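Local atomic coordinates of CRISPR-associated protein CasA/Cse1 (Thermus thermophilus, PDB entry 4AN8), a protein that forms the large subunit of the Cascade ribonucleoprotein complex of a type I-E CRISPR system, which probably defends the bacterium against viruses and plasmids. Residues D438-R443 with D455-A460; K10-D15 with R101-H106; G70-E75 with P209-D214; R233-L238 with E271-T276. All coordinates share one frame; numbering follows the deposited sequence.

Interactions 1 and 2 are largely buried, interaction 3 is partly buried and interaction 4 lies at the surface. Interaction 1 stands apart, on the opposite side of the chain's centre from interactions 2 and 4: two antiparallel helices meet through alanines and an aromatic pair, with no hydrogen bond between the segments. The other three rely on main-chain hydrogen bonds, four in interaction 2 (antiparallel, with a bulge), four in interaction 4 (parallel) and one in the proline-rich interaction 3. Interactions 2 and 4 both involve the mixed sheet, one through side chains on strand 250-256, the other through strand 261-273. Interactions 3 and 4 share helix 241-245, which Y210, W236 and L238 all touch.

Interaction 1: D438-R443 with D455-A460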
loop_
_atom_site.group_PDB
_atom_site.type_symbol
_atom_site.label_atom_id
_atom_site.label_comp_id
_atom_site.label_asym_id
_atom_site.label_seq_id
_atom_site.Cartn_x
_atom_site.Cartn_y
_atom_site.Cartn_z
ATOM N N ASP A 438 -0.372 1.409 -19.264
ATOM C CA ASP A 438 -0.766 0.647 -18.073
ATOM C C ASP A 438 -0.989 -0.834 -18.402
ATOM O O ASP A 438 -0.579 -1.701 -17.640
ATOM C CB ASP A 438 -2.023 1.227 -17.424
ATOM C CG ASP A 438 -1.758 2.524 -16.702
ATOM O OD1 ASP A 438 -0.624 2.732 -16.199
ATOM O OD2 ASP A 438 -2.691 3.357 -16.638
ATOM N N GLY A 439 -1.626 -1.117 -19.545
ATOM C CA GLY A 439 -1.779 -2.478 -20.021
ATOM C C GLY A 439 -0.493 -3.092 -20.552
ATOM O O GLY A 439 -0.277 -4.301 -20.451
ATOM N N ALA A 440 0.378 -2.272 -21.131
ATOM C CA ALA A 440 1.603 -2.809 -21.703
ATOM C C ALA A 440 2.698 -2.996 -20.656
ATOM O O ALA A 440 3.576 -3.852 -20.816
ATOM C CB ALA A 440 2.109 -1.912 -22.833
ATOM N N PHE A 441 2.666 -2.193 -19.597
ATOM C CA PHE A 441 3.769 -2.236 -18.637
ATOM C C PHE A 441 4.093 -3.603 -18.021
ATOM O O PHE A 441 5.266 -3.969 -17.952
ATOM C CB PHE A 441 3.657 -1.180 -17.532
ATOM C CG PHE A 441 4.872 -1.140 -16.646
ATOM C CD1 PHE A 441 6.059 -0.610 -17.113
ATOM C CD2 PHE A 441 4.842 -1.693 -15.371
ATOM C CE1 PHE A 441 7.192 -0.597 -16.315
ATOM C CE2 PHE A 441 5.970 -1.679 -14.566
ATOM C CZ PHE A 441 7.143 -1.123 -15.039
ATOM N N PRO A 442 3.072 -4.347 -17.555
ATOM C CA PRO A 442 3.323 -5.665 -16.941
ATOM C C PRO A 442 4.096 -6.621 -17.836
ATOM O O PRO A 442 4.930 -7.367 -17.321
ATOM C CB PRO A 442 1.923 -6.225 -16.696
ATOM C CG PRO A 442 1.065 -4.995 -16.527
ATOM C CD PRO A 442 1.676 -3.905 -17.380
ATOM N N ARG A 443 3.810 -6.612 -19.139
ATOM C CA ARG A 443 4.475 -7.509 -20.093
ATOM C C ARG A 443 5.941 -7.144 -20.190
ATOM O O ARG A 443 6.810 -7.995 -20.080
ATOM C CB ARG A 443 3.840 -7.408 -21.480
ATOM C CG ARG A 443 2.325 -7.406 -21.498
ATOM C CD ARG A 443 1.816 -7.590 -22.924
ATOM N NE ARG A 443 2.657 -6.883 -23.893
ATOM C CZ ARG A 443 2.288 -5.790 -24.555
ATOM N NH1 ARG A 443 1.077 -5.276 -24.367
ATOM N NH2 ARG A 443 3.126 -5.215 -25.413
ATOM N N ASP A 455 13.000 -3.235 -26.832
ATOM C CA ASP A 455 12.400 -3.263 -28.156
ATOM C C ASP A 455 10.903 -3.506 -28.074
ATOM O O ASP A 455 10.127 -2.845 -28.761
ATOM C CB ASP A 455 13.076 -4.318 -29.035
ATOM C CG ASP A 455 14.546 -4.016 -29.274
ATOM O OD1 ASP A 455 14.889 -2.833 -29.502
ATOM O OD2 ASP A 455 15.360 -4.963 -29.221
ATOM N N LEU A 456 10.492 -4.447 -27.234
ATOM C CA LEU A 456 9.069 -4.667 -27.020
ATOM C C LEU A 456 8.423 -3.375 -26.519
ATOM O O LEU A 456 7.317 -3.019 -26.921
ATOM C CB LEU A 456 8.830 -5.805 -26.026
ATOM C CG LEU A 456 9.033 -7.222 -26.568
ATOM C CD1 LEU A 456 8.219 -7.430 -27.842
ATOM C CD2 LEU A 456 10.510 -7.528 -26.808
ATOM N N TRP A 457 9.135 -2.656 -25.659
ATOM C CA TRP A 457 8.579 -1.465 -25.043
ATOM C C TRP A 457 8.378 -0.400 -26.111
ATOM O O TRP A 457 7.323 0.250 -26.166
ATOM C CB TRP A 457 9.517 -0.967 -23.949
ATOM C CG TRP A 457 8.995 0.180 -23.148
ATOM C CD1 TRP A 457 9.582 1.391 -22.997
ATOM C CD2 TRP A 457 7.789 0.213 -22.360
ATOM N NE1 TRP A 457 8.827 2.185 -22.174
ATOM C CE2 TRP A 457 7.717 1.490 -21.773
ATOM C CE3 TRP A 457 6.763 -0.709 -22.111
ATOM C CZ2 TRP A 457 6.664 1.875 -20.939
ATOM C CZ3 TRP A 457 5.706 -0.327 -21.300
ATOM C CH2 TRP A 457 5.667 0.958 -20.718
ATOM N N ARG A 458 9.390 -0.232 -26.959
ATOM C CA ARG A 458 9.333 0.760 -28.032
ATOM C C ARG A 458 8.156 0.476 -28.949
ATOM O O ARG A 458 7.455 1.395 -29.372
ATOM C CB ARG A 458 10.628 0.800 -28.836
ATOM C CG ARG A 458 10.667 1.954 -29.826
ATOM C CD ARG A 458 12.050 2.126 -30.426
ATOM N NE ARG A 458 13.091 1.788 -29.462
ATOM C CZ ARG A 458 13.824 0.682 -29.519
ATOM N NH1 ARG A 458 13.640 -0.184 -30.509
ATOM N NH2 ARG A 458 14.747 0.446 -28.595
ATOM N N GLU A 459 7.922 -0.798 -29.228
ATOM C CA GLU A 459 6.740 -1.181 -29.985
ATOM C C GLU A 459 5.467 -0.754 -29.256
ATOM O O GLU A 459 4.533 -0.218 -29.868
ATOM C CB GLU A 459 6.722 -2.689 -30.240
ATOM C CG GLU A 459 7.989 -3.225 -30.891
ATOM C CD GLU A 459 8.360 -2.488 -32.169
ATOM O OE1 GLU A 459 7.463 -1.886 -32.800
ATOM O OE2 GLU A 459 9.555 -2.506 -32.539
ATOM N N ALA A 460 5.425 -0.986 -27.947
ATOM C CA ALA A 460 4.237 -0.634 -27.174
ATOM C C ALA A 460 4.061 0.876 -27.122
ATOM O O ALA A 460 2.949 1.372 -27.210
ATOM C CB ALA A 460 4.304 -1.229 -25.771
#
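W457 of helix 453-476 reaches across to A440 and F441 of helix 429-446 with the far end of its indole. CG stands anti to the backbone N (chi1 -174°), and the CB-CG stem carries the ring over to the other helix. The five-membered ring comes first; its NE1 turns to a third helix and bonds to the carbonyl O of A381. In the six-membered ring, CZ3 comes to 3.8 Å from the CA of F441 and 4.2 Å from the CB of A440, while CH2 lies 4.0 Å from the CD1 of F441, near the plane of the phenyl ring. F441 presents its edge to the indole face in an offset edge-to-face pair, planes at 82°, the centroids of the F441 ring and the six-membered ring of W457 6.0 Å apart. One turn further on, A460 packs its CB against the CB of A440 at 3.7 Å. At the solvent side, R443 bends at chi3 and brings NH2 to 4.2 Å from the CB of A460. The two helix segments run antiparallel, their axes 10.2 Å apart, in the C-terminal helical bundle; helix 372-403 closes over both aromatics, with L378 and L382 on F441 and A385 on W457.

Interaction 2: K10-D15 with R101-H106; sequences KFNLID and RFFLFH
N12 stands its amide on F103, ND2 directed at the ring from 3.3 Å above its centre, amide and ring planes nearly perpendicular at 86°, and CB adds a CH-pi contact to the same face. The first torsion of N12 (chi1 -165°) sets the amide anti to the backbone N and over the ring. The other end of the amide is held too, OD1 accepting from the N of I14 at 2.8 Å in an Asx turn, while ND2 bonds to the O of R99. I14 puts CG1 over a face of F102, with CD1 3.7 Å from the CD1 of F102. Alongside these contacts a short antiparallel ladder joins the backbones. K10 N bonds to F105 O (2.9 Å) and F105 N to K10 O (3.1 Å). L104 N reaches F11 O at 3.0 Å, and L13 N reaches F102 O at 2.8 Å. L104 and F105 together face K10, a classic beta bulge. Beyond, K10 NZ forms a salt bridge with D256 and a hydrogen bond with the OH of Y154. The loop after helix 88-98 packs on strand 250-256 through L254, strand 10-12 reaches it through the K10 salt bridge, and helix 154-167 touches L13 and L104.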
loop_
_atom_site.group_PDB
_atom_site.type_symbol
_atom_site.label_atom_id
_atom_site.label_comp_id
_atom_site.label_asym_id
_atom_site.label_seq_id
_atom_site.Cartn_x
_atom_site.Cartn_y
_atom_site.Cartn_z
ATOM N N LYS A 10 -14.295 -10.295 25.947
ATOM C CA LYS A 10 -14.962 -10.879 24.779
ATOM C C LYS A 10 -14.198 -10.770 23.443
ATOM O O LYS A 10 -13.492 -9.793 23.190
ATOM C CB LYS A 10 -16.365 -10.296 24.634
ATOM C CG LYS A 10 -17.148 -10.913 23.501
ATOM C CD LYS A 10 -18.456 -10.170 23.259
ATOM C CE LYS A 10 -19.459 -10.403 24.386
ATOM N NZ LYS A 10 -20.710 -9.630 24.131
ATOM N N PHE A 11 -14.337 -11.811 22.619
ATOM C CA PHE A 11 -13.868 -11.834 21.238
ATOM C C PHE A 11 -12.345 -11.715 21.066
ATOM O O PHE A 11 -11.808 -10.687 20.648
ATOM C CB PHE A 11 -14.607 -10.803 20.393
ATOM C CG PHE A 11 -14.557 -11.093 18.904
ATOM C CD1 PHE A 11 -15.512 -11.923 18.302
ATOM C CD2 PHE A 11 -13.553 -10.545 18.105
ATOM C CE1 PHE A 11 -15.462 -12.202 16.915
ATOM C CE2 PHE A 11 -13.504 -10.806 16.716
ATOM C CZ PHE A 11 -14.456 -11.638 16.129
ATOM N N ASN A 12 -11.664 -12.804 21.356
ATOM C CA ASN A 12 -10.233 -12.853 21.226
ATOM C C ASN A 12 -9.795 -13.002 19.752
ATOM O O ASN A 12 -10.249 -13.898 19.026
ATOM C CB ASN A 12 -9.687 -13.994 22.082
ATOM C CG ASN A 12 -8.209 -13.891 22.282
ATOM O OD1 ASN A 12 -7.436 -14.137 21.355
ATOM N ND2 ASN A 12 -7.789 -13.501 23.485
ATOM N N LEU A 13 -8.906 -12.116 19.312
ATOM C CA LEU A 13 -8.510 -12.112 17.913
ATOM C C LEU A 13 -7.598 -13.273 17.551
ATOM O O LEU A 13 -7.321 -13.514 16.373
ATOM C CB LEU A 13 -7.869 -10.780 17.543
ATOM C CG LEU A 13 -8.795 -9.577 17.766
ATOM C CD1 LEU A 13 -7.986 -8.306 17.641
ATOM C CD2 LEU A 13 -9.963 -9.599 16.783
ATOM N N ILE A 14 -7.116 -13.993 18.552
ATOM C CA ILE A 14 -6.280 -15.155 18.261
ATOM C C ILE A 14 -7.123 -16.361 17.872
ATOM O O ILE A 14 -6.683 -17.182 17.073
ATOM C CB ILE A 14 -5.401 -15.551 19.444
ATOM C CG1 ILE A 14 -4.332 -14.479 19.644
ATOM C CG2 ILE A 14 -4.794 -16.946 19.204
ATOM C CD1 ILE A 14 -3.681 -14.478 20.999
ATOM N N ASP A 15 -8.341 -16.445 18.400
ATOM C CA ASP A 15 -9.151 -17.645 18.229
ATOM C C ASP A 15 -10.425 -17.469 17.404
ATOM O O ASP A 15 -10.957 -18.436 16.858
ATOM C CB ASP A 15 -9.491 -18.235 19.594
ATOM C CG ASP A 15 -8.262 -18.523 20.416
ATOM O OD1 ASP A 15 -7.404 -19.307 19.962
ATOM O OD2 ASP A 15 -8.144 -17.964 21.519
ATOM N N ARG A 101 -4.043 -9.969 25.896
ATOM C CA ARG A 101 -4.002 -8.647 25.264
ATOM C C ARG A 101 -4.725 -8.601 23.894
ATOM O O ARG A 101 -4.768 -7.555 23.239
ATOM C CB ARG A 101 -2.558 -8.137 25.139
ATOM C CG ARG A 101 -1.828 -7.897 26.488
ATOM C CD ARG A 101 -2.414 -6.747 27.299
ATOM N NE ARG A 101 -2.288 -5.462 26.610
ATOM C CZ ARG A 101 -1.258 -4.623 26.731
ATOM N NH1 ARG A 101 -0.244 -4.914 27.538
ATOM N NH2 ARG A 101 -1.250 -3.475 26.050
ATOM N N PHE A 102 -5.323 -9.716 23.485
ATOM C CA PHE A 102 -5.928 -9.802 22.155
ATOM C C PHE A 102 -7.435 -9.880 22.165
ATOM O O PHE A 102 -8.051 -10.188 21.147
ATOM C CB PHE A 102 -5.361 -10.985 21.374
ATOM C CG PHE A 102 -4.035 -10.702 20.725
ATOM C CD1 PHE A 102 -2.859 -10.882 21.431
ATOM C CD2 PHE A 102 -3.976 -10.220 19.412
ATOM C CE1 PHE A 102 -1.649 -10.637 20.838
ATOM C CE2 PHE A 102 -2.773 -9.955 18.806
ATOM C CZ PHE A 102 -1.601 -10.171 19.510
ATOM N N PHE A 103 -8.036 -9.595 23.311
ATOM C CA PHE A 103 -9.488 -9.461 23.367
ATOM C C PHE A 103 -9.907 -8.107 22.808
ATOM O O PHE A 103 -9.342 -7.059 23.155
ATOM C CB PHE A 103 -10.036 -9.635 24.793
ATOM C CG PHE A 103 -9.981 -11.054 25.315
ATOM C CD1 PHE A 103 -11.002 -11.941 25.053
ATOM C CD2 PHE A 103 -8.918 -11.482 26.104
ATOM C CE1 PHE A 103 -10.968 -13.247 25.546
ATOM C CE2 PHE A 103 -8.879 -12.796 26.600
ATOM C CZ PHE A 103 -9.910 -13.665 26.320
ATOM N N LEU A 104 -10.914 -8.144 21.937
ATOM C CA LEU A 104 -11.464 -6.934 21.350
ATOM C C LEU A 104 -12.176 -6.085 22.412
ATOM O O LEU A 104 -12.164 -4.861 22.339
ATOM C CB LEU A 104 -12.440 -7.297 20.226
ATOM C CG LEU A 104 -12.880 -6.142 19.330
ATOM C CD1 LEU A 104 -11.637 -5.437 18.687
ATOM C CD2 LEU A 104 -13.912 -6.591 18.289
ATOM N N PHE A 105 -12.826 -6.747 23.368
ATOM C CA PHE A 105 -13.452 -6.077 24.526
ATOM C C PHE A 105 -12.851 -6.648 25.812
ATOM O O PHE A 105 -12.739 -7.872 25.981
ATOM C CB PHE A 105 -14.976 -6.261 24.537
ATOM C CG PHE A 105 -15.634 -5.879 23.248
ATOM C CD1 PHE A 105 -16.009 -4.568 23.008
ATOM C CD2 PHE A 105 -15.860 -6.838 22.265
ATOM C CE1 PHE A 105 -16.610 -4.205 21.799
ATOM C CE2 PHE A 105 -16.475 -6.499 21.038
ATOM C CZ PHE A 105 -16.837 -5.186 20.796
ATOM N N HIS A 106 -12.444 -5.752 26.704
ATOM C CA HIS A 106 -11.681 -6.136 27.877
ATOM C C HIS A 106 -11.736 -4.998 28.874
ATOM O O HIS A 106 -11.607 -3.836 28.495
ATOM C CB HIS A 106 -10.238 -6.415 27.478
ATOM C CG HIS A 106 -9.473 -7.193 28.493
ATOM N ND1 HIS A 106 -8.879 -6.604 29.590
ATOM C CD2 HIS A 106 -9.214 -8.520 28.590
ATOM C CE1 HIS A 106 -8.277 -7.533 30.314
ATOM N NE2 HIS A 106 -8.467 -8.705 29.729
#

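Interaction 3: G70-E75 with P209-D214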
loop_
_atom_site.group_PDB
_atom_site.type_symbol
_atom_site.label_atom_id
_atom_site.label_comp_id
_atom_site.label_asym_id
_atom_site.label_seq_id
_atom_site.Cartn_x
_atom_site.Cartn_y
_atom_site.Cartn_z
ATOM N N GLY A 70 12.888 -12.819 14.983
ATOM C CA GLY A 70 13.632 -12.838 13.724
ATOM C C GLY A 70 12.662 -12.595 12.572
ATOM O O GLY A 70 11.636 -11.957 12.768
ATOM N N PRO A 71 12.959 -13.131 11.374
ATOM C CA PRO A 71 14.123 -13.980 11.088
ATOM C C PRO A 71 15.381 -13.144 11.110
ATOM O O PRO A 71 15.355 -12.028 10.603
ATOM C CB PRO A 71 13.855 -14.468 9.663
ATOM C CG PRO A 71 13.020 -13.399 9.052
ATOM C CD PRO A 71 12.127 -12.928 10.172
ATOM N N ARG A 72 16.452 -13.656 11.709
ATOM C CA ARG A 72 17.717 -12.937 11.741
ATOM C C ARG A 72 18.402 -12.981 10.390
ATOM O O ARG A 72 19.216 -12.133 10.074
ATOM C CB ARG A 72 18.665 -13.535 12.786
ATOM C CG ARG A 72 18.113 -13.569 14.192
ATOM C CD ARG A 72 17.851 -12.176 14.747
ATOM N NE ARG A 72 17.277 -12.275 16.087
ATOM C CZ ARG A 72 17.973 -12.148 17.216
ATOM N NH1 ARG A 72 19.271 -11.881 17.172
ATOM N NH2 ARG A 72 17.364 -12.272 18.392
ATOM N N CYS A 73 18.092 -13.992 9.597
ATOM C CA CYS A 73 18.800 -14.188 8.335
ATOM C C CYS A 73 17.833 -14.609 7.264
ATOM O O CYS A 73 16.866 -15.278 7.576
ATOM C CB CYS A 73 19.845 -15.288 8.488
ATOM S SG CYS A 73 21.161 -14.825 9.584
ATOM N N PRO A 74 18.109 -14.242 6.001
ATOM C CA PRO A 74 17.253 -14.706 4.907
ATOM C C PRO A 74 17.273 -16.227 4.843
ATOM O O PRO A 74 16.253 -16.817 4.488
ATOM C CB PRO A 74 17.891 -14.097 3.652
ATOM C CG PRO A 74 18.835 -13.030 4.141
ATOM C CD PRO A 74 19.234 -13.406 5.535
ATOM N N GLU A 75 18.394 -16.853 5.198
ATOM C CA GLU A 75 18.487 -18.318 5.231
ATOM C C GLU A 75 17.366 -18.962 6.064
ATOM O O GLU A 75 16.792 -19.987 5.669
ATOM C CB GLU A 75 19.855 -18.769 5.754
ATOM C CG GLU A 75 21.008 -18.627 4.755
ATOM C CD GLU A 75 21.437 -17.184 4.511
ATOM O OE1 GLU A 75 21.148 -16.304 5.354
ATOM O OE2 GLU A 75 22.077 -16.931 3.468
ATOM N N PRO A 209 14.624 -9.464 7.332
ATOM C CA PRO A 209 15.480 -9.785 8.486
ATOM C C PRO A 209 15.288 -8.777 9.581
ATOM O O PRO A 209 15.284 -7.569 9.329
ATOM C CB PRO A 209 16.898 -9.727 7.909
ATOM C CG PRO A 209 16.679 -10.295 6.471
ATOM C CD PRO A 209 15.283 -9.782 6.047
ATOM N N TYR A 210 15.099 -9.288 10.790
ATOM C CA TYR A 210 14.680 -8.475 11.912
ATOM C C TYR A 210 15.446 -8.872 13.157
ATOM O O TYR A 210 15.721 -10.053 13.350
ATOM C CB TYR A 210 13.203 -8.734 12.160
ATOM C CG TYR A 210 12.615 -8.100 13.412
ATOM C CD1 TYR A 210 12.302 -6.750 13.443
ATOM C CD2 TYR A 210 12.326 -8.873 14.539
ATOM C CE1 TYR A 210 11.753 -6.166 14.565
ATOM C CE2 TYR A 210 11.766 -8.303 15.671
ATOM C CZ TYR A 210 11.478 -6.947 15.676
ATOM O OH TYR A 210 10.918 -6.356 16.784
ATOM N N THR A 211 15.794 -7.879 13.971
ATOM C CA THR A 211 16.207 -8.088 15.357
ATOM C C THR A 211 15.270 -7.320 16.293
ATOM O O THR A 211 14.887 -6.196 15.990
ATOM C CB THR A 211 17.660 -7.639 15.599
ATOM O OG1 THR A 211 17.889 -6.400 14.919
ATOM C CG2 THR A 211 18.623 -8.663 15.062
ATOM N N PRO A 212 14.882 -7.935 17.421
ATOM C CA PRO A 212 13.862 -7.369 18.320
ATOM C C PRO A 212 14.281 -6.148 19.133
ATOM O O PRO A 212 13.405 -5.476 19.697
ATOM C CB PRO A 212 13.533 -8.529 19.274
ATOM C CG PRO A 212 14.660 -9.446 19.180
ATOM C CD PRO A 212 15.240 -9.311 17.794
ATOM N N GLU A 213 15.573 -5.851 19.196
ATOM C CA GLU A 213 16.041 -4.820 20.123
ATOM C C GLU A 213 15.380 -3.441 19.920
ATOM O O GLU A 213 15.355 -2.914 18.808
ATOM C CB GLU A 213 17.569 -4.705 20.069
ATOM C CG GLU A 213 18.315 -5.855 20.756
ATOM C CD GLU A 213 18.320 -7.148 19.947
ATOM O OE1 GLU A 213 18.040 -7.095 18.730
ATOM O OE2 GLU A 213 18.612 -8.217 20.529
ATOM N N ASP A 214 14.851 -2.865 20.997
ATOM C CA ASP A 214 14.364 -1.482 20.979
ATOM C C ASP A 214 13.042 -1.366 20.240
ATOM O O ASP A 214 12.686 -0.305 19.727
ATOM C CB ASP A 214 15.397 -0.536 20.350
ATOM C CG ASP A 214 16.598 -0.280 21.258
ATOM O OD1 ASP A 214 17.490 -1.154 21.335
ATOM O OD2 ASP A 214 16.659 0.802 21.883
#
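R72 leaves its own backbone pointing away from P209-D214, then doubles back over it. The turn is made at chi2 (-64°), after which the chain runs on extended; CD ends up 3.3 Å from the O of Y210 and 3.6 Å from the CG2 of T211. The R72 side chain crosses T211 and P212 at about a right angle, one guanidinium face against the CD of P212, which lies 3.7 Å from NH2 of R72. NE is tied to the O of S69, which probably helps hold the bend, although R72 also touches a neighbouring molecule in the crystal. T211 offers its methyl because OG1 takes the place between the backbone N and the carbonyl carbon. Beneath the arginine the two segments are joined by a hydrogen bond from Y210 N to P71 O (2.8 Å, N-H...O angle 160°); the CA of P209 leans on the same oxygen at 3.1 Å. Beyond the cis peptide that precedes P71, the CA of G70 makes a CH...O contact with the O of Y210 at 3.5 Å. The ring of Y210 passes G70, CD2 standing 3.6 Å from the O of G70, then stacks on H65; its OH is held by D215 and R66. The contact brings the loop leading into helix 74-83 against the loop after helix 199-206, with helix 241-245 against Y210 and helix 320-333 touching P74 and P209.

Interaction 4: R233-L238 with E271-T276; sequences RTKWPL and EPLEAT
T234 opens the pairing: T234 O accepts from E271 N at 3.0 Å, in the carbonyl plane, and its OG1 is turned to the O of D228. K235 follows, the beta-bridge partner of E271, and the two side chains run side by side in the same direction, CG of K235 3.7 Å from CB of E271. Their charges do not meet: K235 bends at chi4 (58°) and gives NZ to the O of A232. The CB of K235 also rests on the CD1 of L273, at 3.9 Å. W236 engages both main-chain polar atoms, N to the O of E271 (2.8 Å, nearly along the C=O axis) and O from the N of L273 (2.7 Å, the donor above the carbonyl plane). This is the alternating ladder of parallel strands, here strand 235-237 against the end of strand 261-273, which elsewhere along its length pairs antiparallel with 250-256 and 123-124 to make a mixed sheet. The indole of W236 leaves on the same face as P272, toward V270, R243 and P248. P237 and P272, lacking an N-H, fall where the ladder asks for none. The ring of P237 lies on the opposite face with L273. L238 finishes the run: its N bonds to the O of L273 at 2.8 Å, and with CG anti to the backbone N (chi1 -168°) its CD1 settles 4.2 Å from the CB of P272, beside W247 and V244.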
loop_
_atom_site.group_PDB
_atom_site.type_symbol
_atom_site.label_atom_id
_atom_site.label_comp_id
_atom_site.label_asym_id
_atom_site.label_seq_id
_atom_site.Cartn_x
_atom_site.Cartn_y
_atom_site.Cartn_z
ATOM N N ARG A 233 -0.222 14.122 25.719
ATOM C CA ARG A 233 0.920 13.966 26.639
ATOM C C ARG A 233 1.924 12.903 26.258
ATOM O O ARG A 233 3.076 13.002 26.652
ATOM C CB ARG A 233 0.463 13.726 28.075
ATOM C CG ARG A 233 -0.290 14.906 28.650
ATOM C CD ARG A 233 -1.092 14.447 29.853
ATOM N NE ARG A 233 -1.837 15.562 30.398
ATOM C CZ ARG A 233 -2.959 15.445 31.083
ATOM N NH1 ARG A 233 -3.471 14.239 31.307
ATOM N NH2 ARG A 233 -3.566 16.539 31.528
ATOM N N THR A 234 1.500 11.881 25.514
ATOM C CA THR A 234 2.408 10.795 25.145
ATOM C C THR A 234 2.936 10.944 23.735
ATOM O O THR A 234 2.171 11.005 22.787
ATOM C CB THR A 234 1.745 9.419 25.258
ATOM O OG1 THR A 234 1.174 9.282 26.557
ATOM C CG2 THR A 234 2.772 8.315 25.030
ATOM N N LYS A 235 4.256 10.979 23.600
ATOM C CA LYS A 235 4.879 11.171 22.304
ATOM C C LYS A 235 5.947 10.129 22.140
ATOM O O LYS A 235 6.796 9.959 23.016
ATOM C CB LYS A 235 5.482 12.568 22.218
ATOM C CG LYS A 235 4.523 13.646 22.655
ATOM C CD LYS A 235 5.142 15.018 22.560
ATOM C CE LYS A 235 4.154 16.072 23.014
ATOM N NZ LYS A 235 3.694 15.802 24.429
ATOM N N TRP A 236 5.892 9.400 21.033
ATOM C CA TRP A 236 6.855 8.335 20.788
ATOM C C TRP A 236 7.572 8.602 19.486
ATOM O O TRP A 236 6.946 8.970 18.491
ATOM C CB TRP A 236 6.185 6.970 20.647
ATOM C CG TRP A 236 5.593 6.387 21.860
ATOM C CD1 TRP A 236 5.728 6.827 23.149
ATOM C CD2 TRP A 236 4.745 5.225 21.916
ATOM N NE1 TRP A 236 5.017 6.004 23.997
ATOM C CE2 TRP A 236 4.402 5.022 23.266
ATOM C CE3 TRP A 236 4.233 4.346 20.947
ATOM C CZ2 TRP A 236 3.574 3.979 23.677
ATOM C CZ3 TRP A 236 3.419 3.298 21.361
ATOM C CH2 TRP A 236 3.093 3.129 22.707
ATOM N N PRO A 237 8.888 8.395 19.483
ATOM C CA PRO A 237 9.571 8.437 18.191
ATOM C C PRO A 237 8.978 7.340 17.319
ATOM O O PRO A 237 8.660 6.282 17.828
ATOM C CB PRO A 237 11.037 8.178 18.546
ATOM C CG PRO A 237 11.026 7.606 19.953
ATOM C CD PRO A 237 9.788 8.122 20.619
ATOM N N LEU A 238 8.784 7.621 16.035
ATOM C CA LEU A 238 8.156 6.696 15.105
ATOM C C LEU A 238 9.212 5.742 14.584
ATOM O O LEU A 238 9.704 5.873 13.463
ATOM C CB LEU A 238 7.520 7.490 13.954
ATOM C CG LEU A 238 6.554 6.862 12.948
ATOM C CD1 LEU A 238 5.278 6.347 13.648
ATOM C CD2 LEU A 238 6.197 7.899 11.844
ATOM N N GLU A 271 1.391 10.645 19.938
ATOM C CA GLU A 271 2.034 11.566 18.991
ATOM C C GLU A 271 3.297 10.995 18.381
ATOM O O GLU A 271 4.218 10.654 19.099
ATOM C CB GLU A 271 2.394 12.880 19.680
ATOM C CG GLU A 271 1.212 13.722 20.028
ATOM C CD GLU A 271 0.713 14.503 18.840
ATOM O OE1 GLU A 271 1.568 15.061 18.115
ATOM O OE2 GLU A 271 -0.520 14.558 18.632
ATOM N N PRO A 272 3.353 10.927 17.045
ATOM C CA PRO A 272 4.546 10.436 16.346
ATOM C C PRO A 272 5.665 11.473 16.354
ATOM O O PRO A 272 5.461 12.591 15.916
ATOM C CB PRO A 272 4.036 10.208 14.911
ATOM C CG PRO A 272 2.923 11.219 14.753
ATOM C CD PRO A 272 2.274 11.321 16.116
ATOM N N LEU A 273 6.824 11.117 16.879
ATOM C CA LEU A 273 7.989 11.984 16.790
ATOM C C LEU A 273 8.870 11.536 15.631
ATOM O O LEU A 273 8.957 10.340 15.340
ATOM C CB LEU A 273 8.789 11.952 18.088
ATOM C CG LEU A 273 8.079 12.507 19.325
ATOM C CD1 LEU A 273 8.977 12.450 20.556
ATOM C CD2 LEU A 273 7.606 13.936 19.059
ATOM N N GLU A 274 9.527 12.491 14.978
ATOM C CA GLU A 274 10.375 12.195 13.820
ATOM C C GLU A 274 11.526 11.248 14.159
ATOM O O GLU A 274 12.145 11.359 15.209
ATOM C CB GLU A 274 10.908 13.485 13.178
ATOM C CG GLU A 274 9.815 14.418 12.655
ATOM C CD GLU A 274 10.336 15.461 11.669
ATOM O OE1 GLU A 274 10.899 15.062 10.626
ATOM O OE2 GLU A 274 10.179 16.675 11.934
ATOM N N ALA A 275 11.803 10.308 13.265
ATOM C CA ALA A 275 12.892 9.371 13.470
ATOM C C ALA A 275 13.413 8.904 12.128
ATOM O O ALA A 275 12.815 9.190 11.091
ATOM C CB ALA A 275 12.435 8.191 14.311
ATOM N N THR A 276 14.536 8.193 12.141
ATOM C CA THR A 276 15.146 7.731 10.895
ATOM C C THR A 276 14.444 6.499 10.283
ATOM O O THR A 276 14.466 6.289 9.065
ATOM C CB THR A 276 16.657 7.480 11.072
ATOM O OG1 THR A 276 16.866 6.488 12.084
ATOM C CG2 THR A 276 17.341 8.750 11.522
#